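Local coordinates for erythrocyte membrane protein 1 (Plasmodium falciparum, PDB 2XU0) that probably mediates binding of infected red cells to host surface receptors, this piece being its N-terminal segment and first Duffy-binding-like domain, at residues 27-30 with 31-35; 197-200 with 201-205; 292-295 with 296-300; 304-307 with 308-311. The protein carries 10 engineered substitutions. All blocks are in the same frame, centred on the assembly; numbering follows the deposited sequence.

In the fold
The four contacts come in series along the chain. Interaction 1 lies in helix 22-39 of the N-terminal segment, interaction 2 at the C-terminal end of helix 186-204, and interactions 3 and 4 in the long loop after strand 287-289, interaction 4 running into the start of helix 311-338. The last three belong to the Duffy-binding-like domain. Interaction 4 is the meeting point: its centre is about 8 Å from that of interaction 1 and about 10 Å from that of interaction 2, and it touches both, whereas those two do not touch each other. Interaction 3 is more remote, with centres 19 to 22 Å from the others. Helix 22-39 thus packs directly on the loop through E27 and I31.

Interaction 1: residues 27-30 with 31-35; sequences ENIG and IKIYN
N28 and I31 lie side by side on one flank of helix 22-39 and point the same way, with N28 OD1 4.0 Å from I31 CD1. I31 carries its CG1 branch beside its own backbone N (chi1 -72°), which brings CG1 back along the helix to 3.3 Å from the carbonyl O of E27. That same oxygen accepts the I31 amide, N to O 2.9 Å. On another flank, I29 CG2 and I33 CG1 make a looser apolar contact at 4.4 Å, the two residues being joined also by the bond from I33 N to I29 O (3.1 Å, N-H...O 163°). G30 O takes the amide of Y34 at 2.9 Å from Y34 N. The Y34 ring leads off the helix to meet Y308 edge-to-face and Y305 at an angle. Beyond the helix, the E27 carboxylate bonds Y278, T304 and the Y305 amide, while N28 bonds R280 and K281. The chemistry therefore differs round the helix: the polar ends of E27 and N28 are matched to the strand 279-281 region and the 304-307 loop, where I31 joins them against Y305 and R280, while I29 and I33 pack on helix 415-423, which anchors the N-terminal segment on the Duffy-binding-like domain.

Interaction 2: residues 197-200 with 201-205; sequences ADIG and DIVRG
R204 folds its side chain back along the last turn of helix 186-204, the edge of its guanidinium lying against G200 O. A bend at its third torsion (chi3 -61°) sets NE 2.9 Å from G200 O, a weak hydrogen bond at 145°. The same oxygen takes the backbone N of R204, also at 2.9 Å, so two donors of one residue grip it. R204 NH2 reaches D201 OD1 at 2.8 Å; this salt bridge is close, but its hydrogen-bond angle is poor. Away from the charges, I199 CG2 and V203 CG2 meet at 4.2 Å where the two branched side chains pass at a slant, and the same two residues are joined by the nearly straight bond from V203 N to I199 O (2.8 Å, 176°). The helix closes at G205, whose positive phi and bonds back into the last turn make a Schellman motif. Outside the turn, R204 bonds D307 O and makes cation-pi contacts with W257 and Y308, while D198 pairs with R134 and R314, and D201 with R314. The buried charges of D198, D201 and R204 thus each have a partner of opposite charge, which is consistent with ionised side chains.

Interaction 3: residues 292-295 with 296-300; sequences HGKC and GHNEG
E299 sends its side chain back to the start of the loop and meets H292 with both its acid group and its chain. OE2 accepts the backbone N of H292 at 2.8 Å, with an N-H...O angle of 157°, the donor standing above the carboxylate plane. The methylene CG sits at the edge of the imidazole, 3.6 Å from H292 ND1, and the ring and carboxylate planes are nearly perpendicular (80°). With OE1 bonded to the amide of S291, the acid grips two successive backbone N-H groups.

K294 and H297 run side by side in the same direction, their CB atoms 3.5 Å apart. The bend at the lysine's third torsion brings CE to 3.6 Å from H297 CD2, obliquely to the ring, and the one at its fourth directs NZ to C270, A272 and N74. H297 holds CG opposite its own amide nitrogen (chi1 175°), and ND1 finds T269.

Between K294 and H297 the backbone coils. K294, C295 and G296 all have positive phi, a short left-handed turn, in which G296 N bonds G293 O at 3.1 Å and H297 N bonds K294 O at 3.0 Å; a type I beta turn from G296 to E299 follows. C295 SG forms the disulfide with C189, which ties this loop of the Duffy-binding-like domain to helix 186-204.

A water accepts the N298 amide, its oxygen 2.7 Å from N298 N, and lies within bonding distance of G293 O and E299 OE2, so it bridges the two halves of the loop. N298 OD1 approaches K294 CD only loosely, at 4.2 Å.

Interaction 4: residues 304-307 with 308-311; sequences TYLD and YVPQ
D307 OD2 is gripped from outside the loop by the indole N-H of W257 and by R261 in a salt bridge, and it also touches the next side chain, 3.3 Å from Y308 CE2. D307 holds its CG between the backbone N and the carbonyl carbon (chi1 53°), the crowded position, and this sets the carboxylate alongside the phenol ring with the planes 63° apart. The carbonyl O of D307 lies over one face of that ring, whereas Y305 O stands at its edge. Two bonds of 3-10 spacing close the turn: Y308 N to Y305 O at 3.0 Å and V309 N to L306 O at 2.9 Å, both donors well above the carbonyl planes. Before them, T304 OG1 takes the L306 amide at 3.1 Å from L306 N, an ST turn. L306 and V309 point the same way and meet at CD2 and CG2, 4.0 Å apart. P310 then occupies the N-cap position of helix 311-338. The loop is packed among four other helices: Y308 reaches T258 of helix 249-268 through its OH, V309 meets L26 of helix 22-39 and F417 of helix 415-423, and the side chains of T304 and D307 rest on F196 of helix 186-204.

Interaction 1: residues 27-30 with 31-35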
loop_
_atom_site.group_PDB
_atom_site.type_symbol
_atom_site.label_atom_id
_atom_site.label_comp_id
_atom_site.label_asym_id
_atom_site.label_seq_id
_atom_site.Cartn_x
_atom_site.Cartn_y
_atom_site.Cartn_z
ATOM N N GLU A 27 4.399 0.602 -11.920
ATOM C CA GLU A 27 4.504 2.013 -12.330
ATOM C C GLU A 27 4.826 2.085 -13.843
ATOM O O GLU A 27 4.277 2.929 -14.578
ATOM C CB GLU A 27 5.645 2.705 -11.563
ATOM C CG GLU A 27 5.255 3.247 -10.201
ATOM C CD GLU A 27 4.580 4.595 -10.230
ATOM O OE1 GLU A 27 4.096 5.007 -11.306
ATOM O OE2 GLU A 27 4.471 5.211 -9.151
ATOM N N ASN A 28 5.678 1.189 -14.299
ATOM C CA ASN A 28 6.019 1.154 -15.714
ATOM C C ASN A 28 4.853 0.750 -16.601
ATOM O O ASN A 28 4.694 1.310 -17.686
ATOM C CB ASN A 28 7.285 0.399 -15.987
ATOM C CG ASN A 28 8.506 1.196 -15.605
ATOM O OD1 ASN A 28 8.718 2.312 -16.082
ATOM N ND2 ASN A 28 9.311 0.665 -14.708
ATOM N N ILE A 29 3.988 -0.137 -16.111
ATOM C CA ILE A 29 2.795 -0.486 -16.886
ATOM C C ILE A 29 1.775 0.645 -16.757
ATOM O O ILE A 29 1.153 0.992 -17.747
ATOM C CB ILE A 29 2.240 -1.901 -16.542
ATOM C CG1 ILE A 29 3.310 -2.968 -16.807
ATOM C CG2 ILE A 29 0.960 -2.177 -17.341
ATOM C CD1 ILE A 29 3.053 -4.317 -16.091
ATOM N N GLY A 30 1.699 1.272 -15.571
ATOM C CA GLY A 30 0.836 2.422 -15.304
ATOM C C GLY A 30 1.066 3.588 -16.253
ATOM O O GLY A 30 0.107 4.245 -16.669
ATOM N N ILE A 31 2.336 3.869 -16.579
ATOM C CA ILE A 31 2.746 4.923 -17.529
ATOM C C ILE A 31 2.107 4.630 -18.880
ATOM O O ILE A 31 1.586 5.545 -19.508
ATOM C CB ILE A 31 4.303 4.955 -17.736
ATOM C CG1 ILE A 31 5.010 5.495 -16.523
ATOM C CG2 ILE A 31 4.682 5.806 -18.983
ATOM C CD1 ILE A 31 6.451 5.517 -16.675
ATOM N N LYS A 32 2.207 3.363 -19.350
ATOM C CA LYS A 32 1.648 2.972 -20.644
ATOM C C LYS A 32 0.133 3.165 -20.652
ATOM O O LYS A 32 -0.381 3.755 -21.598
ATOM C CB LYS A 32 2.015 1.532 -21.002
ATOM C CG LYS A 32 3.493 1.287 -21.195
ATOM C CD LYS A 32 3.709 0.054 -22.075
ATOM C CE LYS A 32 5.168 -0.209 -22.365
ATOM N NZ LYS A 32 5.862 -0.851 -21.213
ATOM N N ILE A 33 -0.566 2.744 -19.569
ATOM C CA ILE A 33 -2.017 2.919 -19.444
ATOM C C ILE A 33 -2.412 4.416 -19.487
ATOM O O ILE A 33 -3.333 4.797 -20.215
ATOM C CB ILE A 33 -2.574 2.195 -18.185
ATOM C CG1 ILE A 33 -2.209 0.697 -18.150
ATOM C CG2 ILE A 33 -4.081 2.435 -17.992
ATOM C CD1 ILE A 33 -2.550 -0.180 -19.458
ATOM N N TYR A 34 -1.699 5.247 -18.720
ATOM C CA TYR A 34 -1.940 6.683 -18.662
ATOM C C TYR A 34 -1.751 7.288 -20.062
ATOM O O TYR A 34 -2.585 8.080 -20.494
ATOM C CB TYR A 34 -1.024 7.352 -17.612
ATOM C CG TYR A 34 -1.075 8.866 -17.628
ATOM C CD1 TYR A 34 -0.078 9.611 -18.256
ATOM C CD2 TYR A 34 -2.165 9.553 -17.096
ATOM C CE1 TYR A 34 -0.137 11.007 -18.303
ATOM C CE2 TYR A 34 -2.246 10.945 -17.156
ATOM C CZ TYR A 34 -1.228 11.667 -17.763
ATOM O OH TYR A 34 -1.292 13.037 -17.814
ATOM N N ASN A 35 -0.661 6.909 -20.748
ATOM C CA ASN A 35 -0.340 7.363 -22.112
ATOM C C ASN A 35 -1.435 7.022 -23.119
ATOM O O ASN A 35 -1.813 7.887 -23.901
ATOM C CB ASN A 35 0.996 6.800 -22.574
ATOM C CG ASN A 35 2.179 7.504 -21.986
ATOM O OD1 ASN A 35 2.083 8.620 -21.488
ATOM N ND2 ASN A 35 3.337 6.856 -22.028
#

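Interaction 2: residues 197-200 with 201-205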
loop_
_atom_site.group_PDB
_atom_site.type_symbol
_atom_site.label_atom_id
_atom_site.label_comp_id
_atom_site.label_asym_id
_atom_site.label_seq_id
_atom_site.Cartn_x
_atom_site.Cartn_y
_atom_site.Cartn_z
ATOM N N ALA A 197 -3.525 7.247 -5.302
ATOM C CA ALA A 197 -4.134 6.159 -6.113
ATOM C C ALA A 197 -5.498 5.683 -5.540
ATOM O O ALA A 197 -6.451 5.525 -6.299
ATOM C CB ALA A 197 -3.165 4.998 -6.242
ATOM N N ASP A 198 -5.605 5.537 -4.210
ATOM C CA ASP A 198 -6.873 5.167 -3.575
ATOM C C ASP A 198 -7.927 6.273 -3.762
ATOM O O ASP A 198 -9.086 5.960 -4.034
ATOM C CB ASP A 198 -6.683 4.814 -2.074
ATOM C CG ASP A 198 -6.103 3.429 -1.804
ATOM O OD1 ASP A 198 -6.166 2.564 -2.707
ATOM O OD2 ASP A 198 -5.605 3.205 -0.688
ATOM N N ILE A 199 -7.515 7.572 -3.653
ATOM C CA ILE A 199 -8.404 8.729 -3.859
ATOM C C ILE A 199 -8.941 8.731 -5.263
ATOM O O ILE A 199 -10.146 8.927 -5.468
ATOM C CB ILE A 199 -7.751 10.088 -3.447
ATOM C CG1 ILE A 199 -7.652 10.167 -1.883
ATOM C CG2 ILE A 199 -8.590 11.258 -3.993
ATOM C CD1 ILE A 199 -6.556 11.196 -1.287
ATOM N N GLY A 200 -8.062 8.509 -6.224
ATOM C CA GLY A 200 -8.466 8.398 -7.631
ATOM C C GLY A 200 -9.482 7.289 -7.836
ATOM O O GLY A 200 -10.467 7.479 -8.559
ATOM N N ASP A 201 -9.273 6.128 -7.156
ATOM C CA ASP A 201 -10.265 5.044 -7.266
ATOM C C ASP A 201 -11.585 5.368 -6.588
ATOM O O ASP A 201 -12.626 4.965 -7.093
ATOM C CB ASP A 201 -9.695 3.665 -6.870
ATOM C CG ASP A 201 -8.762 3.109 -7.936
ATOM O OD1 ASP A 201 -8.758 3.654 -9.071
ATOM O OD2 ASP A 201 -7.962 2.211 -7.612
ATOM N N ILE A 202 -11.555 6.160 -5.487
ATOM C CA ILE A 202 -12.782 6.570 -4.791
ATOM C C ILE A 202 -13.553 7.530 -5.712
ATOM O O ILE A 202 -14.735 7.322 -5.972
ATOM C CB ILE A 202 -12.484 7.202 -3.382
ATOM C CG1 ILE A 202 -11.887 6.160 -2.395
ATOM C CG2 ILE A 202 -13.753 7.832 -2.807
ATOM C CD1 ILE A 202 -11.097 6.771 -1.199
ATOM N N VAL A 203 -12.851 8.549 -6.226
ATOM C CA VAL A 203 -13.403 9.531 -7.143
ATOM C C VAL A 203 -14.019 8.836 -8.347
ATOM O O VAL A 203 -15.134 9.177 -8.726
ATOM C CB VAL A 203 -12.339 10.591 -7.550
ATOM C CG1 VAL A 203 -12.798 11.416 -8.751
ATOM C CG2 VAL A 203 -12.001 11.506 -6.374
ATOM N N ARG A 204 -13.321 7.855 -8.927
ATOM C CA ARG A 204 -13.791 7.141 -10.135
ATOM C C ARG A 204 -14.841 6.063 -9.890
ATOM O O ARG A 204 -15.405 5.541 -10.845
ATOM C CB ARG A 204 -12.594 6.589 -10.946
ATOM C CG ARG A 204 -11.753 7.705 -11.622
ATOM C CD ARG A 204 -10.438 7.227 -12.212
ATOM N NE ARG A 204 -9.539 6.662 -11.199
ATOM C CZ ARG A 204 -8.276 6.298 -11.414
ATOM N NH1 ARG A 204 -7.720 6.467 -12.612
ATOM N NH2 ARG A 204 -7.563 5.763 -10.441
ATOM N N GLY A 205 -15.064 5.705 -8.632
ATOM C CA GLY A 205 -16.004 4.651 -8.279
ATOM C C GLY A 205 -15.482 3.246 -8.533
ATOM O O GLY A 205 -16.273 2.311 -8.664
#

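Interaction 3: residues 292-295 with 296-300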
loop_
_atom_site.group_PDB
_atom_site.type_symbol
_atom_site.label_atom_id
_atom_site.label_comp_id
_atom_site.label_asym_id
_atom_site.label_seq_id
_atom_site.Cartn_x
_atom_site.Cartn_y
_atom_site.Cartn_z
ATOM N N HIS A 292 12.295 19.095 -7.255
ATOM C CA HIS A 292 12.291 20.252 -6.362
ATOM C C HIS A 292 11.729 20.017 -4.970
ATOM O O HIS A 292 11.368 20.965 -4.267
ATOM C CB HIS A 292 11.662 21.467 -7.088
ATOM C CG HIS A 292 12.412 21.851 -8.331
ATOM N ND1 HIS A 292 11.858 21.683 -9.590
ATOM C CD2 HIS A 292 13.677 22.321 -8.473
ATOM C CE1 HIS A 292 12.786 22.077 -10.454
ATOM N NE2 HIS A 292 13.905 22.453 -9.834
ATOM N N GLY A 293 11.717 18.756 -4.560
ATOM C CA GLY A 293 11.271 18.372 -3.229
ATOM C C GLY A 293 9.768 18.389 -3.055
ATOM O O GLY A 293 9.008 18.589 -4.013
ATOM N N LYS A 294 9.324 18.149 -1.811
ATOM C CA LYS A 294 7.884 18.089 -1.515
ATOM C C LYS A 294 7.147 17.057 -2.443
ATOM O O LYS A 294 5.989 17.273 -2.831
ATOM C CB LYS A 294 7.255 19.502 -1.599
ATOM C CG LYS A 294 7.842 20.537 -0.619
ATOM C CD LYS A 294 7.031 21.835 -0.644
ATOM C CE LYS A 294 5.613 21.733 -0.111
ATOM N NZ LYS A 294 5.574 21.166 1.259
ATOM N N CYS A 295 7.867 15.985 -2.853
ATOM C CA CYS A 295 7.353 14.907 -3.718
ATOM C C CYS A 295 6.829 15.415 -5.067
ATOM O O CYS A 295 5.881 14.829 -5.608
ATOM C CB CYS A 295 6.293 14.070 -2.994
ATOM S SG CYS A 295 6.749 13.533 -1.333
ATOM N N GLY A 296 7.434 16.493 -5.596
ATOM C CA GLY A 296 7.012 17.082 -6.862
ATOM C C GLY A 296 5.861 18.057 -6.779
ATOM O O GLY A 296 5.259 18.392 -7.805
ATOM N N HIS A 297 5.567 18.552 -5.566
ATOM C CA HIS A 297 4.509 19.532 -5.282
ATOM C C HIS A 297 4.566 20.742 -6.219
ATOM O O HIS A 297 3.521 21.269 -6.626
ATOM C CB HIS A 297 4.618 20.006 -3.808
ATOM C CG HIS A 297 3.657 21.092 -3.417
ATOM N ND1 HIS A 297 2.308 20.843 -3.268
ATOM C CD2 HIS A 297 3.883 22.414 -3.211
ATOM C CE1 HIS A 297 1.759 22.012 -2.957
ATOM N NE2 HIS A 297 2.673 22.983 -2.905
ATOM N N ASN A 298 5.773 21.195 -6.550
ATOM C CA ASN A 298 5.920 22.417 -7.366
ATOM C C ASN A 298 6.154 22.173 -8.844
ATOM O O ASN A 298 6.396 23.140 -9.552
ATOM C CB ASN A 298 7.087 23.283 -6.801
ATOM C CG ASN A 298 7.052 23.561 -5.314
ATOM O OD1 ASN A 298 7.859 23.025 -4.536
ATOM N ND2 ASN A 298 6.131 24.416 -4.894
ATOM N N GLU A 299 6.060 20.908 -9.318
ATOM C CA GLU A 299 6.449 20.480 -10.664
ATOM C C GLU A 299 5.414 20.155 -11.738
ATOM O O GLU A 299 5.797 19.745 -12.837
ATOM C CB GLU A 299 7.467 19.337 -10.563
ATOM C CG GLU A 299 8.827 19.762 -10.032
ATOM C CD GLU A 299 9.577 18.646 -9.337
ATOM O OE1 GLU A 299 10.041 17.710 -10.030
ATOM O OE2 GLU A 299 9.661 18.686 -8.089
ATOM N N GLY A 300 4.138 20.349 -11.454
ATOM C CA GLY A 300 3.115 20.038 -12.444
ATOM C C GLY A 300 2.796 18.554 -12.432
ATOM O O GLY A 300 2.363 18.039 -11.394
HETATM O O HOH W 1 8.268 20.163 -6.046
#

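Interaction 4: residues 304-307 with 308-311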
loop_
_atom_site.group_PDB
_atom_site.type_symbol
_atom_site.label_atom_id
_atom_site.label_comp_id
_atom_site.label_asym_id
_atom_site.label_seq_id
_atom_site.Cartn_x
_atom_site.Cartn_y
_atom_site.Cartn_z
ATOM N N THR A 304 4.073 10.027 -10.200
ATOM C CA THR A 304 3.516 8.689 -10.054
ATOM C C THR A 304 2.422 8.413 -11.068
ATOM O O THR A 304 1.693 9.320 -11.508
ATOM C CB THR A 304 3.040 8.411 -8.570
ATOM O OG1 THR A 304 2.545 7.074 -8.486
ATOM C CG2 THR A 304 1.907 9.330 -8.116
ATOM N N TYR A 305 2.261 7.120 -11.349
ATOM C CA TYR A 305 1.226 6.558 -12.215
ATOM C C TYR A 305 0.522 5.398 -11.498
ATOM O O TYR A 305 -0.115 4.581 -12.142
ATOM C CB TYR A 305 1.824 6.139 -13.555
ATOM C CG TYR A 305 2.501 7.304 -14.256
ATOM C CD1 TYR A 305 1.770 8.191 -15.052
ATOM C CD2 TYR A 305 3.860 7.557 -14.074
ATOM C CE1 TYR A 305 2.398 9.263 -15.703
ATOM C CE2 TYR A 305 4.487 8.634 -14.705
ATOM C CZ TYR A 305 3.765 9.446 -15.560
ATOM O OH TYR A 305 4.420 10.485 -16.175
ATOM N N LEU A 306 0.583 5.365 -10.150
ATOM C CA LEU A 306 -0.078 4.319 -9.363
ATOM C C LEU A 306 -1.583 4.406 -9.510
ATOM O O LEU A 306 -2.252 3.375 -9.485
ATOM C CB LEU A 306 0.334 4.338 -7.891
ATOM C CG LEU A 306 1.728 3.792 -7.523
ATOM C CD1 LEU A 306 1.920 3.826 -6.006
ATOM C CD2 LEU A 306 1.936 2.365 -8.001
ATOM N N ASP A 307 -2.116 5.622 -9.767
ATOM C CA ASP A 307 -3.552 5.798 -9.999
ATOM C C ASP A 307 -4.024 5.109 -11.317
ATOM O O ASP A 307 -5.211 5.128 -11.642
ATOM C CB ASP A 307 -3.945 7.285 -9.918
ATOM C CG ASP A 307 -3.160 8.253 -10.803
ATOM O OD1 ASP A 307 -1.933 8.040 -10.989
ATOM O OD2 ASP A 307 -3.746 9.281 -11.220
ATOM N N TYR A 308 -3.089 4.484 -12.057
ATOM C CA TYR A 308 -3.418 3.716 -13.272
ATOM C C TYR A 308 -3.065 2.241 -13.087
ATOM O O TYR A 308 -3.028 1.474 -14.050
ATOM C CB TYR A 308 -2.807 4.352 -14.543
ATOM C CG TYR A 308 -3.454 5.689 -14.809
ATOM C CD1 TYR A 308 -4.675 5.767 -15.473
ATOM C CD2 TYR A 308 -2.964 6.849 -14.214
ATOM C CE1 TYR A 308 -5.352 6.977 -15.599
ATOM C CE2 TYR A 308 -3.661 8.051 -14.288
ATOM C CZ TYR A 308 -4.847 8.114 -14.997
ATOM O OH TYR A 308 -5.505 9.303 -15.155
ATOM N N VAL A 309 -2.821 1.855 -11.836
ATOM C CA VAL A 309 -2.496 0.463 -11.475
ATOM C C VAL A 309 -3.727 -0.150 -10.798
ATOM O O VAL A 309 -4.221 0.461 -9.843
ATOM C CB VAL A 309 -1.220 0.339 -10.563
ATOM C CG1 VAL A 309 -0.972 -1.120 -10.132
ATOM C CG2 VAL A 309 0.012 0.915 -11.256
ATOM N N PRO A 310 -4.233 -1.347 -11.225
ATOM C CA PRO A 310 -5.360 -1.948 -10.501
ATOM C C PRO A 310 -5.136 -1.946 -8.995
ATOM O O PRO A 310 -4.056 -2.297 -8.506
ATOM C CB PRO A 310 -5.442 -3.381 -11.072
ATOM C CG PRO A 310 -4.863 -3.263 -12.447
ATOM C CD PRO A 310 -3.782 -2.215 -12.335
ATOM N N GLN A 311 -6.170 -1.560 -8.266
ATOM C CA GLN A 311 -6.167 -1.424 -6.805
ATOM C C GLN A 311 -5.695 -2.666 -6.042
ATOM O O GLN A 311 -4.900 -2.536 -5.108
ATOM C CB GLN A 311 -7.531 -0.922 -6.311
ATOM C CG GLN A 311 -7.579 -0.645 -4.803
ATOM C CD GLN A 311 -8.821 0.039 -4.390
ATOM O OE1 GLN A 311 -9.926 -0.512 -4.490
ATOM N NE2 GLN A 311 -8.657 1.226 -3.806
#